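Local coordinates for intergenic-region protein (Escherichia coli CFT073, PDB 2WJ9), which probably acts as an antirestriction protein that counters host restriction enzymes, at residues I57-G65 / L95-M105. Sequence-based numbering, arbitrary orientation.
Sequences ISFWPQHFG and LYTLNNGGAFM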
ATOM      1  N   ILE B  57      10.308  21.100 -11.208  1.00 35.99           N
ATOM      2  CA  ILE B  57       9.113  21.932 -11.150  1.00 35.68           C
ATOM      3  C   ILE B  57       7.823  21.176 -11.516  1.00 35.14           C
ATOM      4  O   ILE B  57       6.739  21.549 -11.061  1.00 35.35           O
ATOM      5  CB  ILE B  57       9.270  23.212 -12.004  1.00 35.80           C
ATOM      6  CG1 ILE B  57       8.126  24.194 -11.716  1.00 36.13           C
ATOM      7  CG2 ILE B  57       9.366  22.863 -13.488  1.00 35.37           C
ATOM      8  CD1 ILE B  57       7.839  24.398 -10.234  1.00 37.59           C
ATOM      9  N   SER B  58       7.947  20.105 -12.296  1.00 34.19           N
ATOM     10  CA  SER B  58       6.790  19.279 -12.690  1.00 33.62           C
ATOM     11  C   SER B  58       6.426  18.152 -11.704  1.00 32.65           C
ATOM     12  O   SER B  58       5.389  17.500 -11.854  1.00 31.64           O
ATOM     13  CB  SER B  58       7.040  18.687 -14.077  1.00 33.68           C
ATOM     14  OG  SER B  58       7.126  19.713 -15.048  1.00 34.78           O
ATOM     15  N   PHE B  59       7.259  17.948 -10.688  1.00 31.67           N
ATOM     16  CA  PHE B  59       7.139  16.802  -9.767  1.00 31.27           C
ATOM     17  C   PHE B  59       5.763  16.654  -9.109  1.00 31.04           C
ATOM     18  O   PHE B  59       5.146  15.591  -9.190  1.00 30.87           O
ATOM     19  CB  PHE B  59       8.244  16.902  -8.700  1.00 31.15           C
ATOM     20  CG  PHE B  59       8.199  15.826  -7.647  1.00 31.00           C
ATOM     21  CD1 PHE B  59       8.739  14.566  -7.887  1.00 30.38           C
ATOM     22  CD2 PHE B  59       7.646  16.084  -6.397  1.00 31.23           C
ATOM     23  CE1 PHE B  59       8.713  13.579  -6.903  1.00 29.14           C
ATOM     24  CE2 PHE B  59       7.618  15.111  -5.411  1.00 30.85           C
ATOM     25  CZ  PHE B  59       8.147  13.861  -5.651  1.00 29.48           C
ATOM     26  N   TRP B  60       5.297  17.714  -8.447  1.00 30.52           N
ATOM     27  CA  TRP B  60       4.071  17.630  -7.659  1.00 30.57           C
ATOM     28  C   TRP B  60       2.810  17.382  -8.508  1.00 30.54           C
ATOM     29  O   TRP B  60       2.058  16.460  -8.194  1.00 31.05           O
ATOM     30  CB  TRP B  60       3.941  18.814  -6.692  1.00 30.65           C
ATOM     31  CG  TRP B  60       4.973  18.756  -5.568  1.00 30.44           C
ATOM     32  CD1 TRP B  60       6.083  19.538  -5.428  1.00 30.98           C
ATOM     33  CD2 TRP B  60       4.981  17.849  -4.459  1.00 30.76           C
ATOM     34  NE1 TRP B  60       6.774  19.184  -4.286  1.00 30.44           N
ATOM     35  CE2 TRP B  60       6.117  18.152  -3.673  1.00 30.80           C
ATOM     36  CE3 TRP B  60       4.127  16.827  -4.040  1.00 30.87           C
ATOM     37  CZ2 TRP B  60       6.427  17.450  -2.502  1.00 30.46           C
ATOM     38  CZ3 TRP B  60       4.432  16.128  -2.877  1.00 30.35           C
ATOM     39  CH2 TRP B  60       5.583  16.440  -2.128  1.00 30.40           C
ATOM     40  N   PRO B  61       2.570  18.188  -9.575  1.00 30.58           N
ATOM     41  CA  PRO B  61       1.394  17.862 -10.395  1.00 30.39           C
ATOM     42  C   PRO B  61       1.519  16.516 -11.134  1.00 30.27           C
ATOM     43  O   PRO B  61       0.520  15.799 -11.261  1.00 30.30           O
ATOM     44  CB  PRO B  61       1.294  19.042 -11.367  1.00 30.90           C
ATOM     45  CG  PRO B  61       2.667  19.606 -11.443  1.00 30.85           C
ATOM     46  CD  PRO B  61       3.264  19.392 -10.070  1.00 30.44           C
ATOM     47  N   GLN B  62       2.727  16.165 -11.571  1.00 29.88           N
ATOM     48  CA  GLN B  62       2.950  14.912 -12.308  1.00 30.30           C
ATOM     49  C   GLN B  62       2.593  13.675 -11.473  1.00 30.12           C
ATOM     50  O   GLN B  62       1.950  12.749 -11.983  1.00 30.06           O
ATOM     51  CB  GLN B  62       4.398  14.828 -12.816  1.00 30.66           C
ATOM     52  CG  GLN B  62       4.781  13.525 -13.510  1.00 32.12           C
ATOM     53  CD  GLN B  62       6.124  13.616 -14.245  1.00 33.51           C
ATOM     54  OE1 GLN B  62       6.480  14.665 -14.787  1.00 35.97           O
ATOM     55  NE2 GLN B  62       6.875  12.515 -14.250  1.00 34.13           N
ATOM     56  N   HIS B  63       2.995  13.676 -10.198  1.00 29.27           N
ATOM     57  CA  HIS B  63       2.812  12.507  -9.312  1.00 29.05           C
ATOM     58  C   HIS B  63       1.627  12.606  -8.340  1.00 28.58           C
ATOM     59  O   HIS B  63       1.165  11.581  -7.832  1.00 28.18           O
ATOM     60  CB  HIS B  63       4.102  12.217  -8.528  1.00 28.76           C
ATOM     61  CG  HIS B  63       5.262  11.826  -9.395  1.00 29.71           C
ATOM     62  ND1 HIS B  63       5.471  10.530  -9.819  1.00 30.57           N
ATOM     63  CD2 HIS B  63       6.265  12.562  -9.931  1.00 30.90           C
ATOM     64  CE1 HIS B  63       6.557  10.486 -10.572  1.00 31.43           C
ATOM     65  NE2 HIS B  63       7.057  11.705 -10.658  1.00 30.60           N
ATOM     66  N   PHE B  64       1.136  13.820  -8.099  1.00 28.91           N
ATOM     67  CA  PHE B  64       0.115  14.058  -7.058  1.00 29.01           C
ATOM     68  C   PHE B  64      -1.102  14.868  -7.555  1.00 29.67           C
ATOM     69  O   PHE B  64      -2.010  15.150  -6.773  1.00 29.96           O
ATOM     70  CB  PHE B  64       0.741  14.765  -5.834  1.00 28.83           C
ATOM     71  CG  PHE B  64       1.830  13.970  -5.141  1.00 27.99           C
ATOM     72  CD1 PHE B  64       1.548  13.208  -4.009  1.00 27.56           C
ATOM     73  CD2 PHE B  64       3.139  13.992  -5.618  1.00 28.34           C
ATOM     74  CE1 PHE B  64       2.548  12.482  -3.363  1.00 27.63           C
ATOM     75  CE2 PHE B  64       4.142  13.263  -4.986  1.00 29.42           C
ATOM     76  CZ  PHE B  64       3.855  12.512  -3.860  1.00 28.52           C
ATOM     77  N   GLY B  65      -1.148  15.201  -8.846  1.00 29.95           N
ATOM     78  CA  GLY B  65      -2.149  16.143  -9.374  1.00 30.00           C
ATOM     79  C   GLY B  65      -3.625  15.737  -9.313  1.00 30.50           C
ATOM     80  O   GLY B  65      -4.507  16.562  -9.575  1.00 30.63           O
ATOM     81  N   LEU B  95      13.968  15.924  -4.243  1.00 29.55           N
ATOM     82  CA  LEU B  95      12.784  15.165  -4.627  1.00 29.73           C
ATOM     83  C   LEU B  95      13.195  13.809  -5.202  1.00 29.50           C
ATOM     84  O   LEU B  95      14.187  13.712  -5.927  1.00 29.99           O
ATOM     85  CB  LEU B  95      11.938  15.958  -5.628  1.00 29.86           C
ATOM     86  CG  LEU B  95      11.581  17.401  -5.241  1.00 29.84           C
ATOM     87  CD1 LEU B  95      10.679  18.054  -6.293  1.00 30.59           C
ATOM     88  CD2 LEU B  95      10.924  17.473  -3.853  1.00 29.97           C
ATOM     89  N   TYR B  96      12.421  12.774  -4.862  1.00 29.54           N
ATOM     90  CA  TYR B  96      12.723  11.381  -5.229  1.00 29.22           C
ATOM     91  C   TYR B  96      11.491  10.620  -5.754  1.00 29.03           C
ATOM     92  O   TYR B  96      10.373  10.811  -5.274  1.00 28.60           O
ATOM     93  CB  TYR B  96      13.293  10.619  -4.019  1.00 29.29           C
ATOM     94  CG  TYR B  96      14.612  11.162  -3.526  1.00 29.39           C
ATOM     95  CD1 TYR B  96      15.814  10.740  -4.088  1.00 29.34           C
ATOM     96  CD2 TYR B  96      14.661  12.107  -2.509  1.00 30.01           C
ATOM     97  CE1 TYR B  96      17.031  11.244  -3.645  1.00 29.44           C
ATOM     98  CE2 TYR B  96      15.872  12.611  -2.048  1.00 29.40           C
ATOM     99  CZ  TYR B  96      17.056  12.185  -2.627  1.00 30.05           C
ATOM    100  OH  TYR B  96      18.265  12.700  -2.182  1.00 30.64           O
ATOM    101  N   THR B  97      11.725   9.742  -6.728  1.00 28.84           N
ATOM    102  CA  THR B  97      10.734   8.762  -7.193  1.00 28.98           C
ATOM    103  C   THR B  97      11.121   7.344  -6.748  1.00 28.87           C
ATOM    104  O   THR B  97      12.305   7.059  -6.550  1.00 29.15           O
ATOM    105  CB  THR B  97      10.558   8.794  -8.743  1.00 29.08           C
ATOM    106  OG1 THR B  97      11.787   8.457  -9.412  1.00 29.58           O
ATOM    107  CG2 THR B  97      10.086  10.177  -9.197  1.00 29.82           C
ATOM    108  N   LEU B  98      10.113   6.480  -6.594  1.00 28.41           N
ATOM    109  CA  LEU B  98      10.304   5.074  -6.206  1.00 28.37           C
ATOM    110  C   LEU B  98       9.882   4.180  -7.383  1.00 28.46           C
ATOM    111  O   LEU B  98       8.992   4.548  -8.144  1.00 28.92           O
ATOM    112  CB  LEU B  98       9.486   4.742  -4.938  1.00 28.92           C
ATOM    113  CG  LEU B  98       9.968   5.300  -3.576  1.00 28.05           C
ATOM    114  CD1 LEU B  98       8.842   5.281  -2.558  1.00 29.70           C
ATOM    115  CD2 LEU B  98      11.187   4.547  -3.046  1.00 28.79           C
ATOM    116  N   ASN B  99      10.504   3.013  -7.515  1.00 28.56           N
ATOM    117  CA  ASN B  99      10.197   2.082  -8.630  1.00 29.01           C
ATOM    118  C   ASN B  99       8.905   1.257  -8.453  1.00 29.43           C
ATOM    119  O   ASN B  99       8.618   0.355  -9.272  1.00 30.98           O
ATOM    120  CB  ASN B  99      11.393   1.164  -8.917  1.00 28.87           C
ATOM    121  CG  ASN B  99      11.794   0.311  -7.722  1.00 28.75           C
ATOM    122  OD1 ASN B  99      11.481   0.640  -6.581  1.00 28.89           O
ATOM    123  ND2 ASN B  99      12.502  -0.782  -7.979  1.00 30.61           N
ATOM    124  N   ASN B 100       8.159   1.533  -7.382  1.00 29.44           N
ATOM    125  CA  ASN B 100       6.796   1.014  -7.217  1.00 29.10           C
ATOM    126  C   ASN B 100       5.712   2.065  -7.521  1.00 29.03           C
ATOM    127  O   ASN B 100       4.530   1.818  -7.299  1.00 29.74           O
ATOM    128  CB  ASN B 100       6.596   0.430  -5.817  1.00 28.91           C
ATOM    129  CG  ASN B 100       6.716   1.477  -4.709  1.00 28.51           C
ATOM    130  OD1 ASN B 100       7.051   2.644  -4.960  1.00 28.84           O
ATOM    131  ND2 ASN B 100       6.433   1.058  -3.477  1.00 28.43           N
ATOM    132  N   GLY B 101       6.131   3.221  -8.033  1.00 29.13           N
ATOM    133  CA  GLY B 101       5.241   4.348  -8.335  1.00 29.02           C
ATOM    134  C   GLY B 101       5.151   5.415  -7.252  1.00 29.06           C
ATOM    135  O   GLY B 101       4.493   6.435  -7.433  1.00 28.91           O
ATOM    136  N   GLY B 102       5.824   5.189  -6.131  1.00 28.94           N
ATOM    137  CA  GLY B 102       5.827   6.157  -5.035  1.00 28.73           C
ATOM    138  C   GLY B 102       6.712   7.353  -5.306  1.00 28.67           C
ATOM    139  O   GLY B 102       7.427   7.411  -6.307  1.00 27.90           O
ATOM    140  N   ALA B 103       6.660   8.329  -4.409  1.00 28.96           N
ATOM    141  CA  ALA B 103       7.479   9.532  -4.537  1.00 28.78           C
ATOM    142  C   ALA B 103       7.526  10.238  -3.181  1.00 29.29           C
ATOM    143  O   ALA B 103       6.584  10.126  -2.380  1.00 30.39           O
ATOM    144  CB  ALA B 103       6.913  10.464  -5.625  1.00 28.78           C
ATOM    145  N   PHE B 104       8.619  10.947  -2.922  1.00 29.53           N
ATOM    146  CA  PHE B 104       8.794  11.648  -1.642  1.00 29.46           C
ATOM    147  C   PHE B 104       9.858  12.754  -1.716  1.00 29.75           C
ATOM    148  O   PHE B 104      10.466  12.995  -2.758  1.00 29.15           O
ATOM    149  CB  PHE B 104       9.098  10.646  -0.515  1.00 29.42           C
ATOM    150  CG  PHE B 104      10.431   9.961  -0.632  1.00 29.52           C
ATOM    151  CD1 PHE B 104      11.517  10.397   0.106  1.00 28.16           C
ATOM    152  CD2 PHE B 104      10.599   8.863  -1.471  1.00 29.26           C
ATOM    153  CE1 PHE B 104      12.751   9.762   0.019  1.00 28.65           C
ATOM    154  CE2 PHE B 104      11.834   8.222  -1.565  1.00 30.15           C
ATOM    155  CZ  PHE B 104      12.906   8.667  -0.822  1.00 28.74           C
ATOM    156  N   MET B 105      10.056  13.462  -0.614  1.00 30.11           N
ATOM    157  CA  MET B 105      11.123  14.458  -0.530  1.00 30.90           C
ATOM    158  C   MET B 105      11.907  14.254   0.756  1.00 31.38           C
ATOM    159  O   MET B 105      11.332  13.900   1.783  1.00 31.17           O
ATOM    160  CB  MET B 105      10.566  15.887  -0.602  1.00 31.45           C
ATOM    161  CG  MET B 105       9.696  16.305   0.571  1.00 31.89           C
ATOM    162  SD  MET B 105       8.928  17.943   0.394  1.00 34.18           S
ATOM    163  CE  MET B 105      10.281  18.883  -0.262  1.00 29.93           C
TER
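Phe59 reaches Leu95 and Ala103 because its CG stands trans to the backbone N (chi1 177°), which carries the ring straight off helix 59-64 toward the hairpin formed by strands 93-98 and 103-107. Leu95 lays CB over the centre of that ring, a CH-pi contact 4.1 Å from CB to the centroid and 6° off the ring normal. With CG of Leu95 beside its own backbone N (chi1 -51°), CD1 reaches back to the root of the ring, 3.6 Å from Phe59 CG. At the far end, Phe59 CZ comes within 3.6 Å of Ala103 CB, while Tyr96 O lies at the ring edge near CE1; this carbonyl already accepts the Phe104 N-H of the hairpin ladder.

Neighbouring rings widen the patch. Phe64 approaches from the next turn, its CE2 4.0 Å from Ala103 CB, with Ala103 O at its edge; that oxygen also bonds to Tyr144 OH. Met105 SD sits in the plane of the Trp60 indole, 3.9 Å from CZ2, an edge-on Met-aromatic contact, and the indole NE1 is held by Glu74. On the other flank, Thr97 offers its methyl CG2 to His63, 3.7 Å from NE2, while His63 ND1 is bonded to Ser34 OG.

The short helix thus packs on the hairpin mainly through apolar side chains, with carbonyl oxygens at two ring edges, its axis 10.1 Å from strand 103-105. Trp60 NE1 and His63 ND1 find their partners beyond the interface. With most touching residues buried and the two segments sharing no hydrogen bond, shape fit, ring-face and ring-edge contacts probably provide most of the direct cohesion here.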